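Local atomic coordinates of cytochrome c-552/4 domain-containing protein (Ignicoccus hospitalis KIN4/I, PDB entry 4QO5), a protein that is a membrane-associated octaheme cytochrome c that binds its hemes covalently and probably serves electron transfer, its exact physiological role being unestablished. Residues P103-T106 with P107-A111; H114-E117 with V118-S122. One frame throughout, in Å; residues are numbered along the deposited sequence.

How the contacts relate
Contacts 1 and 2 follow one another along the chain, their centres about 12 Å apart. The first opens helix 107-110 and the second runs along helix 115-122; the CXXCH heme-attachment motif, Cys-110 to His-114, spans the two, beginning in contact 1 and ending in contact 2. Val-118 joins the two, its CG2 packing against Ala-111 CB at 3.8 Å and also meeting Pro-107 and Cys-110. Contact 1 is largely buried, a polar cap among several hemes with carboxylate, hydroxyl and backbone groups bonded together. Contact 2 is buried on the side facing heme and exposed at Thr-116 and Glu-119; backbone bonds and carbon contacts dominate it, with a metal bond at its start.

Contact 1: P103-T106 with P107-A111; sequences PIVT and PNDCA. With HEC (heme c), chain C.
Thr-106 and Asp-109 form a capping box at the start of helix 107-110. The backbone N of Thr-106 gives a nearly straight bond to Asp-109 OD2 (3.1 Å, 165° at the hydrogen), reaching the oxygen from above the carboxylate plane. In return, Asp-109 N makes a long, weak bond to Thr-106 OG1, which lies between the backbone N and the carbonyl carbon (chi1 68°) and thus faces the first turn. Thr-106 O accepts the N-H of Cys-110 at 3.0 Å and, weakly, that of Asp-109. Beyond the box, OG1 is bonded to Asp-209, while the carboxylate holds two histidines, OD1 taking His-90 and OD2 taking His-102. Without the carboxylate, as with an alanine here, Thr-106 N and both histidines would probably lose their acceptor, and the capping box its Asp-109 side-chain half. Outward from these bonds, Val-105 CG1 lies 3.6 Å from Asp-109 CB, the two side chains crossing at a slant. The rest of Val-105 turns to heme c of chain C: CB is 3.5 Å from the methyl CMD, and CG2 is 3.8 Å from the meso carbon CHD. Its side chain also touches His-83, an axial heme ligand. On the helix side, Cys-110 SG passes 3.4 Å from Thr-106 O and is linked covalently to a second heme. The capped turn thus places Val-105 against one heme and Cys-110 on another, and the carboxylate of Asp-109, gripped by Thr-106 N and two histidines, fixes the start of the helix that carries Cys-110.

Contact 2: H114-E117 with V118-S122; sequences HRTE and VEQYS. With HEC (heme c), chain D.
Val-118 N bonds to His-114 O at 3.3 Å, the first of four i to i+4 backbone bonds between 114-117 and 118-122 that carry the helix away from its N-cap residue, His-114. Shorter bonds follow: Glu-119 N to Arg-115 O, Gln-120 N to Thr-116 O and Tyr-121 N to Glu-117 O, each 2.9 Å. Val-118 CG2 lies beside the backbone N and rests 3.5 Å from His-114 O, flanking the Val-118 N to His-114 O bond. Arg-115 and Glu-119 run alongside each other with CG to CG 4.0 Å, but their charged ends do not meet: Arg-115 NE stays 5.5 Å from Glu-119 OE2, and the guanidinium group pairs instead with Glu-67. Thr-116 and Gln-120 also point the same way; the methyl CG2 of Thr-116 sits 3.6 Å from Gln-120 NE2, while OE1 of the glutamine takes the backbone N of His-306. Glu-117 OE1 bonds to Ser-62, and Tyr-121 OH to the backbone O of Val-203. The imidazole of His-114 leads away from the helix to heme c of chain D, where NE2 binds the iron at 2.1 Å and Met-43 SD supplies the other axial ligand. This His-Met coordination is consistent with a higher reduction potential for this heme than for a bis-histidine one, and the histidine's backbone is secured by the helix that follows it.

Contact 1: P103-T106 with P107-A111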
loop_
_atom_site.group_PDB
_atom_site.type_symbol
_atom_site.label_atom_id
_atom_site.label_comp_id
_atom_site.label_asym_id
_atom_site.label_seq_id
_atom_site.Cartn_x
_atom_site.Cartn_y
_atom_site.Cartn_z
ATOM N N PRO A 103 24.458 15.740 -20.998
ATOM C CA PRO A 103 23.407 15.679 -19.968
ATOM C C PRO A 103 23.471 14.411 -19.130
ATOM O O PRO A 103 23.234 14.495 -17.931
ATOM C CB PRO A 103 22.114 15.698 -20.787
ATOM C CG PRO A 103 22.492 16.436 -22.059
ATOM C CD PRO A 103 23.892 15.922 -22.348
ATOM N N ILE A 104 23.772 13.262 -19.736
ATOM C CA ILE A 104 23.728 12.025 -18.973
ATOM C C ILE A 104 25.083 11.754 -18.354
ATOM O O ILE A 104 26.009 11.293 -19.033
ATOM C CB ILE A 104 23.251 10.808 -19.802
ATOM C CG1 ILE A 104 21.840 11.057 -20.345
ATOM C CG2 ILE A 104 23.246 9.532 -18.934
ATOM C CD1 ILE A 104 21.344 9.949 -21.280
ATOM N N VAL A 105 25.200 12.086 -17.072
ATOM C CA VAL A 105 26.403 11.795 -16.315
ATOM C C VAL A 105 26.383 10.316 -15.908
ATOM O O VAL A 105 25.417 9.834 -15.319
ATOM C CB VAL A 105 26.527 12.745 -15.101
ATOM C CG1 VAL A 105 27.705 12.370 -14.218
ATOM C CG2 VAL A 105 26.615 14.201 -15.562
ATOM N N THR A 106 27.452 9.591 -16.225
ATOM C CA THR A 106 27.414 8.136 -16.188
ATOM C C THR A 106 28.302 7.579 -15.070
ATOM O O THR A 106 29.070 8.331 -14.471
ATOM C CB THR A 106 27.918 7.581 -17.523
ATOM O OG1 THR A 106 29.314 7.867 -17.636
ATOM C CG2 THR A 106 27.140 8.209 -18.696
ATOM N N PRO A 107 28.183 6.269 -14.775
ATOM C CA PRO A 107 29.078 5.651 -13.778
ATOM C C PRO A 107 30.558 5.910 -14.068
ATOM O O PRO A 107 31.369 6.086 -13.141
ATOM C CB PRO A 107 28.762 4.157 -13.911
ATOM C CG PRO A 107 27.303 4.139 -14.293
ATOM C CD PRO A 107 27.136 5.324 -15.227
ATOM N N ASN A 108 30.921 5.966 -15.342
ATOM C CA ASN A 108 32.316 6.260 -15.669
ATOM C C ASN A 108 32.734 7.680 -15.283
ATOM O O ASN A 108 33.903 7.929 -14.982
ATOM C CB ASN A 108 32.628 5.945 -17.134
ATOM C CG ASN A 108 32.791 4.450 -17.378
ATOM O OD1 ASN A 108 32.679 3.645 -16.448
ATOM N ND2 ASN A 108 33.063 4.075 -18.623
ATOM N N ASP A 109 31.775 8.607 -15.273
ATOM C CA ASP A 109 32.040 9.953 -14.777
ATOM C C ASP A 109 32.185 9.936 -13.248
ATOM O O ASP A 109 33.128 10.510 -12.696
ATOM C CB ASP A 109 30.900 10.899 -15.157
ATOM C CG ASP A 109 30.827 11.148 -16.655
ATOM O OD1 ASP A 109 31.878 11.045 -17.341
ATOM O OD2 ASP A 109 29.712 11.434 -17.135
ATOM N N CYS A 110 31.225 9.308 -12.574
ATOM C CA CYS A 110 31.289 9.118 -11.127
ATOM C C CYS A 110 32.617 8.493 -10.713
ATOM O O CYS A 110 33.157 8.822 -9.646
ATOM C CB CYS A 110 30.149 8.207 -10.647
ATOM S SG CYS A 110 28.477 8.707 -11.181
ATOM N N ALA A 111 33.137 7.595 -11.547
ATOM C CA ALA A 111 34.348 6.838 -11.194
ATOM C C ALA A 111 35.581 7.715 -11.076
ATOM O O ALA A 111 36.607 7.290 -10.543
ATOM C CB ALA A 111 34.608 5.722 -12.191
HETATM FE FE HEC C . 23.198 17.410 -13.406
HETATM C CHA HEC C . 21.198 15.499 -15.447
HETATM C CHB HEC C . 21.770 20.254 -14.755
HETATM C CHC HEC C . 25.037 19.208 -11.328
HETATM C CHD HEC C . 24.756 14.569 -12.285
HETATM N NA HEC C . 21.754 17.811 -14.769
HETATM C C1A HEC C . 21.057 16.854 -15.510
HETATM C C2A HEC C . 20.144 17.519 -16.401
HETATM C C3A HEC C . 20.283 18.826 -16.209
HETATM C C4A HEC C . 21.289 19.039 -15.188
HETATM C CMA HEC C . 19.493 19.935 -16.937
HETATM C CAA HEC C . 19.219 16.810 -17.421
HETATM C CBA HEC C . 18.135 15.944 -16.802
HETATM C CGA HEC C . 16.987 16.845 -16.460
HETATM O O1A HEC C . 16.401 16.643 -15.364
HETATM O O2A HEC C . 16.682 17.766 -17.270
HETATM N NB HEC C . 23.405 19.292 -13.205
HETATM C C1B HEC C . 22.665 20.336 -13.739
HETATM C C2B HEC C . 22.915 21.540 -12.997
HETATM C C3B HEC C . 23.770 21.172 -12.032
HETATM C C4B HEC C . 24.118 19.803 -12.162
HETATM C CMB HEC C . 22.197 22.887 -13.293
HETATM C CAB HEC C . 24.351 21.861 -10.811
HETATM C CBB HEC C . 23.299 22.797 -10.121
HETATM N NC HEC C . 24.641 16.985 -12.102
HETATM C C1C HEC C . 25.324 17.883 -11.326
HETATM C C2C HEC C . 26.441 17.237 -10.685
HETATM C C3C HEC C . 26.174 15.925 -10.812
HETATM C C4C HEC C . 25.168 15.770 -11.795
HETATM C CMC HEC C . 27.232 17.983 -9.574
HETATM C CAC HEC C . 26.842 14.614 -10.324
HETATM C CBC HEC C . 27.378 14.649 -8.865
HETATM N ND HEC C . 22.997 15.425 -13.812
HETATM C C1D HEC C . 23.726 14.426 -13.171
HETATM C C2D HEC C . 23.291 13.111 -13.569
HETATM C C3D HEC C . 22.184 13.372 -14.580
HETATM C C4D HEC C . 22.087 14.822 -14.667
HETATM C CMD HEC C . 23.909 11.802 -12.999
HETATM C CAD HEC C . 21.288 12.397 -15.395
HETATM C CBD HEC C . 21.767 10.962 -15.495
HETATM C CGD HEC C . 21.228 10.161 -14.321
HETATM O O1D HEC C . 21.519 8.949 -14.255
HETATM O O2D HEC C . 20.507 10.729 -13.461
#

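Contact 2: H114-E117 with V118-S122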
loop_
_atom_site.group_PDB
_atom_site.type_symbol
_atom_site.label_atom_id
_atom_site.label_comp_id
_atom_site.label_asym_id
_atom_site.label_seq_id
_atom_site.Cartn_x
_atom_site.Cartn_y
_atom_site.Cartn_z
ATOM N N HIS A 114 34.905 8.237 -7.415
ATOM C CA HIS A 114 34.369 7.116 -6.645
ATOM C C HIS A 114 34.675 5.821 -7.346
ATOM O O HIS A 114 33.771 5.043 -7.647
ATOM C CB HIS A 114 32.855 7.245 -6.506
ATOM C CG HIS A 114 32.437 8.500 -5.832
ATOM N ND1 HIS A 114 32.856 8.832 -4.565
ATOM C CD2 HIS A 114 31.657 9.518 -6.254
ATOM C CE1 HIS A 114 32.334 9.991 -4.220
ATOM N NE2 HIS A 114 31.612 10.431 -5.230
ATOM N N ARG A 115 35.957 5.591 -7.610
ATOM C CA ARG A 115 36.380 4.403 -8.346
ATOM C C ARG A 115 35.904 3.092 -7.716
ATOM O O ARG A 115 35.405 2.190 -8.415
ATOM C CB ARG A 115 37.908 4.400 -8.503
ATOM C CG ARG A 115 38.441 3.158 -9.187
ATOM C CD ARG A 115 39.617 3.529 -10.072
ATOM N NE ARG A 115 40.837 3.759 -9.316
ATOM C CZ ARG A 115 41.858 4.496 -9.751
ATOM N NH1 ARG A 115 41.794 5.118 -10.924
ATOM N NH2 ARG A 115 42.934 4.632 -8.999
ATOM N N THR A 116 36.021 2.987 -6.399
ATOM C CA THR A 116 35.725 1.710 -5.741
ATOM C C THR A 116 34.254 1.341 -5.907
ATOM O O THR A 116 33.917 0.182 -6.193
ATOM C CB THR A 116 36.112 1.730 -4.253
ATOM O OG1 THR A 116 37.505 2.037 -4.132
ATOM C CG2 THR A 116 35.843 0.368 -3.608
ATOM N N GLU A 117 33.382 2.337 -5.768
ATOM C CA GLU A 117 31.957 2.115 -5.881
ATOM C C GLU A 117 31.582 1.647 -7.280
ATOM O O GLU A 117 30.787 0.721 -7.452
ATOM C CB GLU A 117 31.182 3.383 -5.502
ATOM C CG GLU A 117 31.270 3.739 -4.021
ATOM C CD GLU A 117 32.632 4.287 -3.587
ATOM O OE1 GLU A 117 33.444 4.675 -4.452
ATOM O OE2 GLU A 117 32.906 4.307 -2.363
ATOM N N VAL A 118 32.168 2.283 -8.287
ATOM C CA VAL A 118 31.869 1.910 -9.658
ATOM C C VAL A 118 32.431 0.522 -10.005
ATOM O O VAL A 118 31.750 -0.282 -10.668
ATOM C CB VAL A 118 32.340 3.005 -10.630
ATOM C CG1 VAL A 118 32.016 2.625 -12.073
ATOM C CG2 VAL A 118 31.653 4.337 -10.278
ATOM N N GLU A 119 33.650 0.233 -9.548
ATOM C CA GLU A 119 34.217 -1.109 -9.697
ATOM C C GLU A 119 33.293 -2.178 -9.110
ATOM O O GLU A 119 33.053 -3.220 -9.732
ATOM C CB GLU A 119 35.604 -1.214 -9.046
ATOM C CG GLU A 119 36.691 -0.379 -9.704
ATOM C CD GLU A 119 37.175 -0.944 -11.029
ATOM O OE1 GLU A 119 36.784 -2.076 -11.383
ATOM O OE2 GLU A 119 37.956 -0.245 -11.717
ATOM N N GLN A 120 32.773 -1.917 -7.915
ATOM C CA GLN A 120 31.849 -2.851 -7.281
ATOM C C GLN A 120 30.555 -3.001 -8.059
ATOM O O GLN A 120 30.129 -4.122 -8.368
ATOM C CB GLN A 120 31.560 -2.419 -5.852
ATOM C CG GLN A 120 32.748 -2.641 -4.931
ATOM C CD GLN A 120 32.503 -2.083 -3.547
ATOM O OE1 GLN A 120 31.426 -1.532 -3.267
ATOM N NE2 GLN A 120 33.500 -2.192 -2.681
ATOM N N TYR A 121 29.946 -1.867 -8.405
ATOM C CA TYR A 121 28.690 -1.885 -9.118
ATOM C C TYR A 121 28.774 -2.609 -10.443
ATOM O O TYR A 121 27.866 -3.361 -10.804
ATOM C CB TYR A 121 28.175 -0.464 -9.325
ATOM C CG TYR A 121 26.727 -0.440 -9.724
ATOM C CD1 TYR A 121 25.741 -0.696 -8.794
ATOM C CD2 TYR A 121 26.348 -0.190 -11.038
ATOM C CE1 TYR A 121 24.427 -0.682 -9.145
ATOM C CE2 TYR A 121 25.024 -0.178 -11.402
ATOM C CZ TYR A 121 24.069 -0.433 -10.446
ATOM O OH TYR A 121 22.736 -0.424 -10.768
ATOM N N SER A 122 29.869 -2.384 -11.170
ATOM C CA SER A 122 30.001 -2.883 -12.535
ATOM C C SER A 122 30.051 -4.407 -12.610
ATOM O O SER A 122 29.753 -4.983 -13.651
ATOM C CB SER A 122 31.234 -2.278 -13.199
ATOM O OG SER A 122 32.407 -2.804 -12.611
HETATM FE FE HEC D . 30.410 12.195 -5.346
HETATM C CHA HEC D . 30.133 12.494 -1.949
HETATM C CHB HEC D . 27.773 10.002 -5.359
HETATM C CHC HEC D . 30.470 12.233 -8.697
HETATM C CHD HEC D . 33.317 14.018 -5.329
HETATM N NA HEC D . 29.169 11.421 -3.927
HETATM C C1A HEC D . 29.225 11.677 -2.573
HETATM C C2A HEC D . 28.136 10.979 -1.925
HETATM C C3A HEC D . 27.493 10.287 -2.883
HETATM C C4A HEC D . 28.131 10.550 -4.152
HETATM C CMA HEC D . 26.269 9.363 -2.711
HETATM C CAA HEC D . 27.845 11.005 -0.393
HETATM C CBA HEC D . 26.704 12.001 -0.154
HETATM C CGA HEC D . 26.222 11.946 1.278
HETATM O O1A HEC D . 26.951 11.469 2.187
HETATM O O2A HEC D . 25.075 12.401 1.509
HETATM N NB HEC D . 29.383 11.254 -6.667
HETATM C C1B HEC D . 28.266 10.463 -6.542
HETATM C C2B HEC D . 27.706 10.207 -7.826
HETATM C C3B HEC D . 28.454 10.903 -8.717
HETATM C C4B HEC D . 29.505 11.545 -8.023
HETATM C CMB HEC D . 26.439 9.346 -8.010
HETATM C CAB HEC D . 28.389 11.177 -10.218
HETATM C CBB HEC D . 26.905 11.318 -10.717
HETATM N NC HEC D . 31.678 12.914 -6.758
HETATM C C1C HEC D . 31.516 12.879 -8.107
HETATM C C2C HEC D . 32.722 13.379 -8.753
HETATM C C3C HEC D . 33.313 14.136 -7.797
HETATM C C4C HEC D . 32.786 13.683 -6.533
HETATM C CMC HEC D . 32.648 13.738 -10.262
HETATM C CAC HEC D . 34.568 15.065 -7.785
HETATM C CBC HEC D . 34.905 15.851 -9.073
HETATM N ND HEC D . 31.529 13.095 -3.918
HETATM C C1D HEC D . 32.686 13.824 -4.127
HETATM C C2D HEC D . 33.153 14.379 -2.894
HETATM C C3D HEC D . 32.181 13.905 -1.833
HETATM C C4D HEC D . 31.210 13.097 -2.541
HETATM C CMD HEC D . 34.393 15.267 -2.661
HETATM C CAD HEC D . 32.282 14.246 -0.334
HETATM C CBD HEC D . 33.013 13.071 0.320
HETATM C CGD HEC D . 33.316 13.327 1.776
HETATM O O1D HEC D . 33.960 12.445 2.433
HETATM O O2D HEC D . 32.919 14.409 2.273
#